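PDB 3MMZ: putative HAD family hydrolase from Streptomyces avermitilis, which is probably a magnesium-dependent HAD phosphatase-like domain of a longer protein thought to join N-acylneuraminate to CTP, giving CMP-N-acylneuraminate. Local coordinates for residues Ile12-Asp18 against Leu56-Leu61; Asp20-Asp26 against Val108-Val112; Val40-Asp44 against Gly147-Arg152; Ala50-Leu56 against Ala155-Leu159; Lys87-Leu91 against Asn113-Cys117. All coordinates share one frame; numbering follows the deposited sequence. Where two conformers were deposited one is given.

Interaction 1 of 5, residues Ile12-Asp18 against Leu56-Leu61. With CA (calcium ion), chain M.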
# COMPACT_ATOMS: atom_id res chain seq x y z
N ILE D 12 19.77 29.07 3.39
CA ILE D 12 19.51 29.29 1.98
C ILE D 12 18.96 30.67 1.65
O ILE D 12 18.25 31.27 2.46
CB ILE D 12 18.55 28.21 1.40
CG1 ILE D 12 17.20 28.24 2.13
CG2 ILE D 12 19.19 26.80 1.45
CD1 ILE D 12 16.08 27.50 1.38
N ASP D 13 19.27 31.14 0.44
CA ASP D 13 18.70 32.39 -0.08
C ASP D 13 17.81 32.18 -1.30
O ASP D 13 17.06 33.08 -1.68
CB ASP D 13 19.82 33.38 -0.42
CG ASP D 13 20.70 33.69 0.77
OD1 ASP D 13 20.18 33.85 1.89
OD2 ASP D 13 21.93 33.76 0.58
N ALA D 14 17.89 30.99 -1.90
CA ALA D 14 17.16 30.69 -3.13
C ALA D 14 16.62 29.26 -3.14
O ALA D 14 17.24 28.36 -2.59
CB ALA D 14 18.06 30.90 -4.32
N VAL D 15 15.48 29.07 -3.81
CA VAL D 15 14.91 27.73 -4.03
C VAL D 15 14.64 27.55 -5.52
O VAL D 15 13.80 28.25 -6.11
CB VAL D 15 13.60 27.49 -3.22
CG1 VAL D 15 12.95 26.16 -3.60
CG2 VAL D 15 13.88 27.51 -1.72
N VAL D 16 15.37 26.62 -6.14
CA VAL D 16 15.23 26.35 -7.56
C VAL D 16 14.61 24.97 -7.75
O VAL D 16 15.08 23.99 -7.17
CB VAL D 16 16.59 26.46 -8.29
CG1 VAL D 16 16.40 26.26 -9.80
CG2 VAL D 16 17.23 27.84 -8.04
N LEU D 17 13.56 24.91 -8.56
CA LEU D 17 12.79 23.67 -8.73
C LEU D 17 12.84 23.13 -10.15
O LEU D 17 12.56 23.85 -11.11
CB LEU D 17 11.33 23.89 -8.31
CG LEU D 17 11.06 24.50 -6.93
CD1 LEU D 17 9.58 24.88 -6.80
CD2 LEU D 17 11.45 23.57 -5.80
N ASP D 18 13.21 21.86 -10.28
CA ASP D 18 12.91 21.09 -11.48
C ASP D 18 11.38 20.95 -11.60
O ASP D 18 10.66 21.17 -10.62
CB ASP D 18 13.60 19.73 -11.39
CG ASP D 18 13.20 18.81 -12.52
OD1 ASP D 18 13.34 19.19 -13.70
OD2 ASP D 18 12.72 17.70 -12.22
N LEU D 56 12.50 34.37 -0.09
CA LEU D 56 13.42 33.52 -0.82
C LEU D 56 13.30 33.78 -2.31
O LEU D 56 12.19 33.96 -2.83
CB LEU D 56 13.15 32.05 -0.53
CG LEU D 56 13.60 31.53 0.83
CD1 LEU D 56 12.91 30.22 1.14
CD2 LEU D 56 15.12 31.36 0.87
N THR D 57 14.43 33.82 -3.01
CA THR D 57 14.42 33.96 -4.46
C THR D 57 14.07 32.61 -5.11
O THR D 57 14.75 31.61 -4.88
CB THR D 57 15.77 34.50 -4.98
OG1 THR D 57 16.11 35.70 -4.26
CG2 THR D 57 15.68 34.81 -6.47
N MSE D 58 13.00 32.60 -5.90
CA MSE D 58 12.43 31.38 -6.47
C MSE D 58 12.73 31.25 -7.96
O MSE D 58 12.96 32.26 -8.64
CB MSE D 58 10.91 31.33 -6.29
CG MSE D 58 10.40 31.79 -4.93
SE MSE D 58 10.83 30.52 -3.51
CE MSE D 58 9.97 28.90 -4.17
N LEU D 59 12.71 30.01 -8.45
CA LEU D 59 12.94 29.75 -9.87
C LEU D 59 12.53 28.33 -10.22
O LEU D 59 12.86 27.40 -9.50
CB LEU D 59 14.41 29.94 -10.23
CG LEU D 59 14.79 29.78 -11.71
CD1 LEU D 59 14.20 30.89 -12.56
CD2 LEU D 59 16.30 29.69 -11.89
N ILE D 60 11.82 28.19 -11.34
CA ILE D 60 11.61 26.89 -11.96
C ILE D 60 12.55 26.76 -13.16
O ILE D 60 12.56 27.63 -14.04
CB ILE D 60 10.15 26.69 -12.40
CG1 ILE D 60 9.26 26.61 -11.15
CG2 ILE D 60 10.02 25.45 -13.25
CD1 ILE D 60 7.77 26.67 -11.44
N LEU D 61 13.31 25.67 -13.18
CA LEU D 61 14.31 25.41 -14.20
C LEU D 61 13.96 24.12 -14.93
O LEU D 61 13.77 23.08 -14.30
CB LEU D 61 15.68 25.29 -13.53
CG LEU D 61 16.94 25.09 -14.37
CD1 LEU D 61 17.20 26.32 -15.24
CD2 LEU D 61 18.13 24.84 -13.47
CA CA M . 12.71 15.98 -13.95
O HOH W 1 12.36 17.18 -15.99
O HOH W 2 11.92 13.99 -14.91
O HOH W 3 15.04 16.11 -14.15
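Strands 14-17 and 57-61 run parallel, their axes 16° apart and 4.6 Å from each other at closest approach. Ala14 pairs with Thr57, Val15 with Met58, Val16 with Leu59 and Leu17 with Ile60. The bonds zigzag between them: Asp13 O takes Thr57 N, Thr57 O takes Val15 N, Val15 O takes Leu59 N weakly, Leu59 O takes Leu17 N at 2.8 Å, and Leu17 O takes Leu61 N at 2.9 Å. On the face carrying Val15 and Leu17, the selenomethionine Met58 lies alongside Val15 and points the same way. Its chain folds back at chi2 (-70°) and again at chi3, which brings CE within 4.0 Å of Val15 CB. Near the start of the ladder Leu56 slants over the incoming chain, CD2 reaching 3.5 Å from Ile12 O while CD1 meets Val15 CG2. On the other face Val16 and Leu59 lie side by side; Val16 CG1 also touches Leu61 CB at 3.9 Å, and Trp94 of helix 87-98 packs over this side. Beyond the last rung the Asp18 carboxylate, its CG anti to the backbone N (chi1 173°), binds the ion, OD2 lying 2.4 Å from the calcium. OD2 also accepts from Thr22, while OD1 takes a bond from water 1, itself a calcium ligand. Apolar side chains line both faces of a largely buried ladder, and polar chemistry gathers at the C-terminal strand end, where Asp18 fits the first aspartate of a HAD-type DxDx(T/V) pattern: the neighbouring parallel strands place a carboxylate on the metal at their C-terminal end.

Interaction 2 of 5, residues Asp20-Asp26 against Val108-Val112; sequences DGTQTDD and VGNDV. With CA (calcium ion), chain M.
Asn110 reaches from the end of strand 105-109 into the turn Asp20-Asp26, and the two meet on a calcium ion. Its CB rests 3.4 Å from Gly21 O, with Thr22 OG1 also near. CG stands between the backbone N and the carbonyl carbon (chi1 79°), which puts OD1 on the calcium at 2.3 Å. OD1 also lies close to Asp20 O, a backbone ligand at the same distance from the metal; the cation draws the two oxygens together. ND2 donates a hydrogen bond to water 2, another calcium ligand, and passes over Gly21 CA, where a CB would collide with it. Asp26 crosses nearby, its carboxylate turned 87° from the amide; OD1 accepts from water 2, so that one water ties both residues to the metal. Water 4 donates to Asp26 OD2 and Asp111 OD2, 2.6 Å from each, bridging two carboxylates of like charge. Asp111 OD2 also makes a salt bridge to Arg152 of a neighbouring subunit. Deeper down, Thr22 CG2 packs against Val108 CG1 at 3.6 Å, while OG1, beside Gly109, bonds to Asp18 OD2. A valine in place of Thr22 would probably leave Asp18 OD2 without its hydroxyl partner, its position then resting largely on the calcium. Thr24 OG1 shapes the turn by accepting from Gly21 N and, as an ST turn, from Asp26 N. With Asp18 and three waters the calcium has six ligands, an arrangement consistent with the magnesium site of HAD phosphatases, where the cation would offset the negative charge crowded here.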
# COMPACT_ATOMS: atom_id res chain seq x y z
N ASP D 20 9.03 18.46 -14.27
CA ASP D 20 8.53 17.09 -14.43
C ASP D 20 9.24 16.13 -13.48
O ASP D 20 10.46 16.08 -13.44
CB ASP D 20 8.68 16.59 -15.88
CG ASP D 20 7.82 17.37 -16.86
OD1 ASP D 20 6.64 17.00 -17.05
OD2 ASP D 20 8.33 18.35 -17.44
N GLY D 21 8.45 15.38 -12.70
CA GLY D 21 9.01 14.37 -11.82
C GLY D 21 9.32 14.91 -10.44
O GLY D 21 9.56 14.14 -9.50
N THR D 22 9.28 16.24 -10.32
CA THR D 22 9.61 16.94 -9.07
C THR D 22 8.37 17.65 -8.53
O THR D 22 8.00 17.44 -7.37
CB THR D 22 10.80 17.91 -9.28
OG1 THR D 22 11.98 17.14 -9.55
CG2 THR D 22 11.05 18.80 -8.04
N GLN D 23 7.74 18.46 -9.37
CA GLN D 23 6.42 19.04 -9.08
C GLN D 23 5.30 18.18 -9.69
O GLN D 23 4.12 18.48 -9.52
CB GLN D 23 6.33 20.46 -9.64
CG GLN D 23 7.33 21.40 -9.03
CD GLN D 23 7.28 22.79 -9.64
OE1 GLN D 23 6.29 23.51 -9.48
NE2 GLN D 23 8.33 23.17 -10.35
N THR D 24 5.69 17.13 -10.42
CA THR D 24 4.73 16.19 -11.01
C THR D 24 5.20 14.77 -10.74
O THR D 24 6.35 14.57 -10.34
CB THR D 24 4.60 16.33 -12.55
OG1 THR D 24 5.71 15.69 -13.19
CG2 THR D 24 4.50 17.80 -13.00
N ASP D 25 4.33 13.79 -10.99
CA ASP D 25 4.69 12.38 -10.85
C ASP D 25 5.42 11.81 -12.09
O ASP D 25 5.51 10.58 -12.25
CB ASP D 25 3.43 11.55 -10.53
CG ASP D 25 2.39 11.58 -11.66
OD1 ASP D 25 2.62 12.20 -12.71
OD2 ASP D 25 1.31 10.98 -11.49
N ASP D 26 5.92 12.71 -12.95
CA ASP D 26 6.66 12.35 -14.17
C ASP D 26 5.78 11.70 -15.25
O ASP D 26 6.29 11.16 -16.23
CB ASP D 26 7.87 11.44 -13.85
CG ASP D 26 9.16 11.91 -14.49
OD1 ASP D 26 9.22 13.02 -15.05
OD2 ASP D 26 10.14 11.14 -14.42
N VAL D 108 15.89 21.33 -6.15
CA VAL D 108 15.12 20.08 -6.04
C VAL D 108 15.02 19.39 -7.39
O VAL D 108 14.59 20.02 -8.37
CB VAL D 108 13.67 20.33 -5.54
CG1 VAL D 108 13.03 19.03 -5.05
CG2 VAL D 108 13.67 21.35 -4.44
N GLY D 109 15.38 18.11 -7.44
CA GLY D 109 15.28 17.35 -8.69
C GLY D 109 14.95 15.89 -8.47
O GLY D 109 14.74 15.45 -7.33
N ASN D 110 14.90 15.13 -9.57
CA ASN D 110 14.44 13.74 -9.53
C ASN D 110 15.19 12.78 -10.46
O ASN D 110 15.02 11.58 -10.34
CB ASN D 110 12.95 13.65 -9.87
CG ASN D 110 12.71 13.75 -11.37
OD1 ASN D 110 13.02 14.77 -11.97
ND2 ASN D 110 12.19 12.69 -11.97
N ASP D 111 15.98 13.30 -11.41
CA ASP D 111 16.55 12.39 -12.43
C ASP D 111 18.02 12.67 -12.73
O ASP D 111 18.57 13.68 -12.29
CB ASP D 111 15.71 12.37 -13.71
CG ASP D 111 15.63 10.97 -14.35
OD1 ASP D 111 16.64 10.22 -14.37
OD2 ASP D 111 14.55 10.60 -14.86
N VAL D 112 18.66 11.78 -13.49
CA VAL D 112 20.11 11.89 -13.72
C VAL D 112 20.54 13.19 -14.39
O VAL D 112 21.67 13.68 -14.17
CB VAL D 112 20.67 10.65 -14.47
CG1 VAL D 112 20.40 9.39 -13.67
CG2 VAL D 112 20.08 10.54 -15.88
CA CA M . 12.71 15.98 -13.95
O HOH W 2 11.92 13.99 -14.91
O HOH W 4 12.20 10.73 -15.94
O HOH W 1 12.36 17.18 -15.99
O HOH W 3 15.04 16.11 -14.15

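Interaction 3 of 5, residues Val40-Asp44 against Gly147-Arg152; sequences VHRGD and GDGAIR
Asp44 and His41, at the start of helix 42-53, reach across to the turn that opens helix 150-159. The Asp44 side chain, its CG anti to the carbonyl carbon (chi1 -72°), crosses Ile151 at about a right angle and sets OD1 over the first turn of the second helix. Arg152 N bonds to OD1 at 3.1 Å, meeting it on the anti side and slightly out of the carboxylate plane; Ile151 N adds a weak bond, and Gly149 CA comes within 3.0 Å. OD2 takes a hydrogen from water 6, which accepts from Gly147 N and Ala150 N. His41 holds CG anti to its own N (chi1 -166°) and stands its ring against the Gly147-Gly149 turn. Gly149 CA sits over one face, 3.9 Å from the ring centroid, as a CH-pi contact, with Asp148 O over the same face. At the edge, ND1 accepts a weak capping bond from Asp44 N. A CB on Gly149 would press on His41 CE1, and one on Gly43 would crowd both that ring and Arg152 CD. Arg152 lays CG against Gly43 O at 3.2 Å, then leads its guanidinium away to Asp111 of a neighbouring subunit. One buried carboxylate thus serves the N-terminal turn of a helix that its own helix lies against; the amides and the positive end of that helix would probably stabilise its charge, while Gly149 N remains buried without a partner.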
# COMPACT_ATOMS: atom_id res chain seq x y z
N VAL D 40 -0.20 18.76 -11.15
CA VAL D 40 0.59 19.40 -10.11
C VAL D 40 -0.19 19.28 -8.78
O VAL D 40 -1.26 18.67 -8.75
CB VAL D 40 0.94 20.88 -10.46
CG1 VAL D 40 1.92 20.92 -11.66
CG2 VAL D 40 -0.32 21.72 -10.73
N HIS D 41 0.34 19.85 -7.71
CA HIS D 41 -0.22 19.62 -6.37
C HIS D 41 -0.46 20.95 -5.64
O HIS D 41 0.42 21.80 -5.62
CB HIS D 41 0.75 18.73 -5.59
CG HIS D 41 0.19 18.13 -4.34
ND1 HIS D 41 0.22 18.79 -3.12
CD2 HIS D 41 -0.37 16.92 -4.10
CE1 HIS D 41 -0.32 18.01 -2.20
NE2 HIS D 41 -0.69 16.88 -2.76
N ARG D 42 -1.65 21.11 -5.05
CA ARG D 42 -2.03 22.36 -4.38
C ARG D 42 -1.23 22.62 -3.11
O ARG D 42 -1.01 23.77 -2.74
CB ARG D 42 -3.53 22.38 -4.04
CG ARG D 42 -4.45 22.52 -5.25
CD ARG D 42 -4.73 24.00 -5.58
NE ARG D 42 -5.79 24.12 -6.58
CZ ARG D 42 -5.64 24.68 -7.78
NH1 ARG D 42 -4.49 25.21 -8.15
NH2 ARG D 42 -6.68 24.72 -8.61
N GLY D 43 -0.84 21.54 -2.44
CA GLY D 43 0.08 21.62 -1.31
C GLY D 43 1.42 22.22 -1.72
O GLY D 43 1.93 23.11 -1.03
N ASP D 44 1.99 21.75 -2.83
CA ASP D 44 3.20 22.37 -3.39
C ASP D 44 2.98 23.86 -3.63
O ASP D 44 3.84 24.69 -3.33
CB ASP D 44 3.62 21.72 -4.72
CG ASP D 44 4.20 20.32 -4.55
OD1 ASP D 44 4.65 19.96 -3.44
OD2 ASP D 44 4.22 19.58 -5.56
N GLY D 147 4.91 15.20 -7.29
CA GLY D 147 3.49 15.31 -7.64
C GLY D 147 2.55 15.04 -6.48
O GLY D 147 1.33 15.23 -6.61
N ASP D 148 3.12 14.61 -5.35
CA ASP D 148 2.34 14.24 -4.17
C ASP D 148 2.52 15.26 -3.03
O ASP D 148 2.00 15.06 -1.92
CB ASP D 148 2.74 12.82 -3.73
CG ASP D 148 1.76 12.19 -2.75
OD1 ASP D 148 0.56 12.54 -2.77
OD2 ASP D 148 2.20 11.33 -1.95
N GLY D 149 3.26 16.34 -3.29
CA GLY D 149 3.51 17.39 -2.28
C GLY D 149 4.92 17.42 -1.71
O GLY D 149 5.12 17.79 -0.55
N ALA D 150 5.90 17.03 -2.52
CA ALA D 150 7.30 17.04 -2.11
C ALA D 150 7.80 18.45 -1.80
O ALA D 150 8.59 18.65 -0.88
CB ALA D 150 8.18 16.39 -3.18
N ILE D 151 7.34 19.45 -2.57
CA ILE D 151 7.77 20.82 -2.32
C ILE D 151 7.12 21.38 -1.05
O ILE D 151 7.75 22.12 -0.29
CB ILE D 151 7.51 21.77 -3.53
CG1 ILE D 151 7.92 21.10 -4.87
CG2 ILE D 151 8.26 23.10 -3.35
CD1 ILE D 151 9.35 20.55 -4.88
N ARG D 152 5.87 20.98 -0.80
CA ARG D 152 5.22 21.34 0.45
C ARG D 152 6.00 20.80 1.66
O ARG D 152 6.16 21.49 2.65
CB ARG D 152 3.77 20.88 0.52
CG ARG D 152 3.00 21.66 1.60
CD ARG D 152 1.97 20.82 2.25
NE ARG D 152 1.39 21.44 3.46
CZ ARG D 152 1.96 21.42 4.66
NH1 ARG D 152 1.35 21.97 5.70
NH2 ARG D 152 3.15 20.85 4.84
O HOH W 5 -0.02 15.74 -8.91
O HOH W 6 5.86 17.48 -5.51

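Interaction 4 of 5, residues Ala50-Leu56 against Ala155-Leu159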
# COMPACT_ATOMS: atom_id res chain seq x y z
N ALA D 50 4.40 30.22 0.27
CA ALA D 50 4.93 30.49 1.61
C ALA D 50 6.43 30.79 1.57
O ALA D 50 6.88 31.72 2.23
CB ALA D 50 4.63 29.33 2.56
N LEU D 51 7.18 30.01 0.79
CA LEU D 51 8.61 30.26 0.61
C LEU D 51 8.87 31.63 -0.05
O LEU D 51 9.72 32.40 0.40
CB LEU D 51 9.28 29.11 -0.19
CG LEU D 51 9.30 27.75 0.50
CD1 LEU D 51 9.63 26.62 -0.48
CD2 LEU D 51 10.29 27.75 1.68
N ARG D 52 8.10 31.93 -1.09
CA ARG D 52 8.20 33.22 -1.78
C ARG D 52 7.89 34.38 -0.84
O ARG D 52 8.63 35.37 -0.83
CB ARG D 52 7.27 33.23 -3.01
CG ARG D 52 7.24 34.57 -3.74
CD ARG D 52 6.34 34.54 -4.97
NE ARG D 52 5.04 33.91 -4.70
CZ ARG D 52 3.98 34.54 -4.21
NH1 ARG D 52 4.03 35.84 -3.91
NH2 ARG D 52 2.85 33.87 -4.00
N LYS D 53 6.83 34.26 -0.05
CA LYS D 53 6.45 35.29 0.92
C LYS D 53 7.53 35.52 1.99
O LYS D 53 7.64 36.62 2.53
CB LYS D 53 5.12 34.97 1.59
CG LYS D 53 3.91 35.26 0.73
CD LYS D 53 2.65 34.67 1.34
CE LYS D 53 1.39 35.13 0.62
NZ LYS D 53 1.29 34.54 -0.75
N SER D 54 8.31 34.48 2.27
CA SER D 54 9.41 34.57 3.22
C SER D 54 10.64 35.31 2.66
O SER D 54 11.62 35.53 3.38
CB SER D 54 9.79 33.17 3.74
OG SER D 54 10.64 32.49 2.83
N GLY D 55 10.59 35.70 1.39
CA GLY D 55 11.67 36.48 0.78
C GLY D 55 12.73 35.67 0.07
O GLY D 55 13.76 36.21 -0.35
N LEU D 56 12.50 34.37 -0.09
CA LEU D 56 13.42 33.52 -0.82
C LEU D 56 13.30 33.78 -2.31
O LEU D 56 12.19 33.96 -2.83
CB LEU D 56 13.15 32.05 -0.53
CG LEU D 56 13.60 31.53 0.83
CD1 LEU D 56 12.91 30.22 1.14
CD2 LEU D 56 15.12 31.36 0.87
N ALA D 155 9.03 22.92 2.10
CA ALA D 155 8.61 24.20 2.68
C ALA D 155 8.49 24.08 4.20
O ALA D 155 8.83 25.03 4.92
CB ALA D 155 7.29 24.68 2.05
N SER D 156 8.05 22.92 4.69
CA SER D 156 7.89 22.71 6.14
C SER D 156 9.22 22.54 6.86
O SER D 156 9.34 22.91 8.03
CB SER D 156 6.93 21.55 6.48
OG SER D 156 7.55 20.28 6.29
N TRP D 157 10.23 22.01 6.16
CA TRP D 157 11.59 21.99 6.71
C TRP D 157 12.09 23.42 6.96
O TRP D 157 12.65 23.72 8.01
CB TRP D 157 12.57 21.31 5.75
CG TRP D 157 12.32 19.87 5.47
CD1 TRP D 157 11.52 19.01 6.17
CD2 TRP D 157 12.93 19.10 4.44
NE1 TRP D 157 11.57 17.76 5.61
CE2 TRP D 157 12.42 17.79 4.54
CE3 TRP D 157 13.84 19.40 3.41
CZ2 TRP D 157 12.81 16.76 3.67
CZ3 TRP D 157 14.21 18.38 2.53
CH2 TRP D 157 13.70 17.08 2.68
N ILE D 158 11.88 24.28 5.97
CA ILE D 158 12.39 25.65 6.01
C ILE D 158 11.57 26.53 6.96
O ILE D 158 12.13 27.31 7.73
CB ILE D 158 12.43 26.28 4.57
CG1 ILE D 158 13.20 25.39 3.58
CG2 ILE D 158 12.98 27.72 4.60
CD1 ILE D 158 14.63 25.08 4.00
N LEU D 159 10.25 26.39 6.91
CA LEU D 159 9.35 27.34 7.60
C LEU D 159 8.65 26.78 8.84
O LEU D 159 8.01 27.53 9.59
CB LEU D 159 8.32 27.89 6.62
CG LEU D 159 8.88 28.60 5.39
CD1 LEU D 159 7.77 28.86 4.37
CD2 LEU D 159 9.62 29.89 5.76
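The peptide group joining Ala50 to Leu51 has Leu159 CD1 over one face, 3.7 Å from Ala50 C and a little farther from Leu51 N. The rest of the contact is apolar side-chain packing. The same CD1 touches Ala50 CB at 3.7 Å, while the other branch of Leu159, CD2, rests on Ser54 CB. Leu51 answers from helix 42-53: its CG lies anti to the carbonyl carbon (chi1 -66°), which carries both methyls over to the second helix. CD1 meets Ala155 CB at 4.0 Å; CD2 touches both Ile158 CB at 3.9 Å and Leu159 CD1 at 3.8 Å, with the Ile158 side chain roughly at a right angle to that of Leu51. Trimming Leu51 to an alanine would probably open a gap between Ala155, Ile158 and Leu159 and leave the Leu159 methyls less firmly held. Within the first helix end, Ser54 OG donates to Leu51 O at 2.6 Å, where the helix ends in a Schellman motif at Gly55. After that turn Leu56 CD1 comes back to Ile158 CG2 at 4.3 Å. The contact is plain packing away from the metal sites. It joins the C-terminal ends of helices 42-53 and 150-159, which lie on the same face of the parallel sheet; Leu51 also rests on Met58 of strand 57-62, and Ile158 on Ile12 ahead of strand 14-17.

Interaction 5 of 5, residues Lys87-Leu91 against Asn113-Cys117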
# COMPACT_ATOMS: atom_id res chain seq x y z
N LYS D 87 21.32 22.76 -18.39
CA LYS D 87 20.61 23.17 -17.19
C LYS D 87 21.54 23.79 -16.16
O LYS D 87 21.28 24.89 -15.67
CB LYS D 87 19.92 21.93 -16.60
CG LYS D 87 18.66 22.23 -15.87
CD LYS D 87 17.63 21.13 -16.07
CE LYS D 87 17.93 19.90 -15.23
NZ LYS D 87 16.70 19.07 -15.09
N ASP D 88 22.61 23.08 -15.84
CA ASP D 88 23.57 23.51 -14.82
C ASP D 88 24.27 24.84 -15.14
O ASP D 88 24.46 25.66 -14.25
CB ASP D 88 24.60 22.40 -14.57
CG ASP D 88 25.43 22.08 -15.80
OD1 ASP D 88 24.87 21.93 -16.91
OD2 ASP D 88 26.66 21.96 -15.67
N LEU D 89 24.62 25.05 -16.41
CA LEU D 89 25.22 26.33 -16.84
C LEU D 89 24.25 27.49 -16.70
O LEU D 89 24.63 28.59 -16.26
CB LEU D 89 25.69 26.24 -18.29
CG LEU D 89 26.78 25.21 -18.57
CD1 LEU D 89 27.09 25.19 -20.06
CD2 LEU D 89 28.02 25.52 -17.75
N ALA D 90 22.99 27.24 -17.05
CA ALA D 90 21.94 28.24 -16.91
C ALA D 90 21.80 28.62 -15.44
O ALA D 90 21.64 29.80 -15.11
CB ALA D 90 20.63 27.71 -17.47
N LEU D 91 21.88 27.62 -14.57
CA LEU D 91 21.78 27.81 -13.13
C LEU D 91 22.98 28.55 -12.55
O LEU D 91 22.81 29.46 -11.73
CB LEU D 91 21.58 26.45 -12.43
CG LEU D 91 21.51 26.37 -10.90
CD1 LEU D 91 20.52 27.37 -10.31
CD2 LEU D 91 21.15 24.94 -10.50
N ASN D 113 19.64 13.80 -15.17
CA ASN D 113 19.96 15.10 -15.76
C ASN D 113 19.99 16.24 -14.74
O ASN D 113 20.36 17.36 -15.08
CB ASN D 113 19.12 15.43 -17.01
CG ASN D 113 17.64 15.66 -16.70
OD1 ASN D 113 17.25 15.92 -15.57
ND2 ASN D 113 16.82 15.58 -17.73
N ASP D 114 19.65 15.94 -13.48
CA ASP D 114 19.76 16.93 -12.39
C ASP D 114 21.11 16.87 -11.66
O ASP D 114 21.43 17.76 -10.86
CB ASP D 114 18.63 16.75 -11.37
CG ASP D 114 17.28 17.09 -11.95
OD1 ASP D 114 17.14 18.20 -12.50
OD2 ASP D 114 16.36 16.24 -11.87
N LEU D 115 21.88 15.82 -11.92
CA LEU D 115 23.12 15.60 -11.17
C LEU D 115 24.13 16.75 -11.32
O LEU D 115 24.75 17.13 -10.34
CB LEU D 115 23.75 14.24 -11.47
CG LEU D 115 22.91 13.03 -10.99
CD1 LEU D 115 23.51 11.75 -11.57
CD2 LEU D 115 22.85 12.98 -9.47
N PRO D 116 24.29 17.30 -12.54
CA PRO D 116 25.18 18.46 -12.64
C PRO D 116 24.70 19.70 -11.85
O PRO D 116 25.53 20.46 -11.34
CB PRO D 116 25.23 18.74 -14.16
CG PRO D 116 24.92 17.42 -14.79
CD PRO D 116 23.88 16.80 -13.87
N CYS D 117 23.39 19.91 -11.75
CA CYS D 117 22.87 20.98 -10.89
C CYS D 117 23.14 20.69 -9.42
O CYS D 117 23.52 21.59 -8.67
CB CYS D 117 21.36 21.20 -11.10
SG CYS D 117 20.98 21.96 -12.68
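Lys87 NZ is gripped by two oxygens of the segment Asn113-Cys117. Asp114 OD1 takes it in a salt bridge at 2.8 Å, and Asn113 OD1 accepts a longer bond at 3.2 Å. Neither approach is in plane: the ammonium stands 40° out of the Asp114 carboxylate and more steeply above the Asn113 amide. The lysine chain bends at chi2 (144°) and chi3 (77°) to come in over these groups. Asp114 is itself held in place, OD1 by Tyr107 OH and OD2 by the backbone N of Asn110 and Asp111, so it probably fixes the ammonium near Asp18, with which Lys87 makes a weak, long ion pair. This is consistent with the lysine of the third HAD motif. Below the polar end, Cys117 SG nestles on helix 87-98, 3.7 Å from both Asp88 CA and Leu91 CD2, with Lys87 CG beside it. Asp88 CG lies against Pro116 CB at 3.7 Å, its carboxylate paired with Arg86. Helices 87-98 and 115-120 thus meet on the sheet face that carries Leu61 of strand 57-62 and Tyr107 of strand 105-109, with Lys87, Leu91 and Cys117 packing on both.

How the interactions relate
From the N terminus, interaction 1 closes the first loop, setting strand 14-17 beside strand 57-62. Interaction 2 starts just after strand 14-17 and closes at the end of strand 105-109, crossing interaction 1; the two share the calcium and three waters. Interactions 3 and 4 begin in and next to helix 42-53 and close on helix 150-159, bringing the C-terminal helix back to the first; they cross each other and both earlier contacts. Interaction 5 follows interaction 1 in series, crosses interaction 2, and is nested within the long loops of 3 and 4, on the other side of the chain's centre, joining helices 87-98 and 115-120.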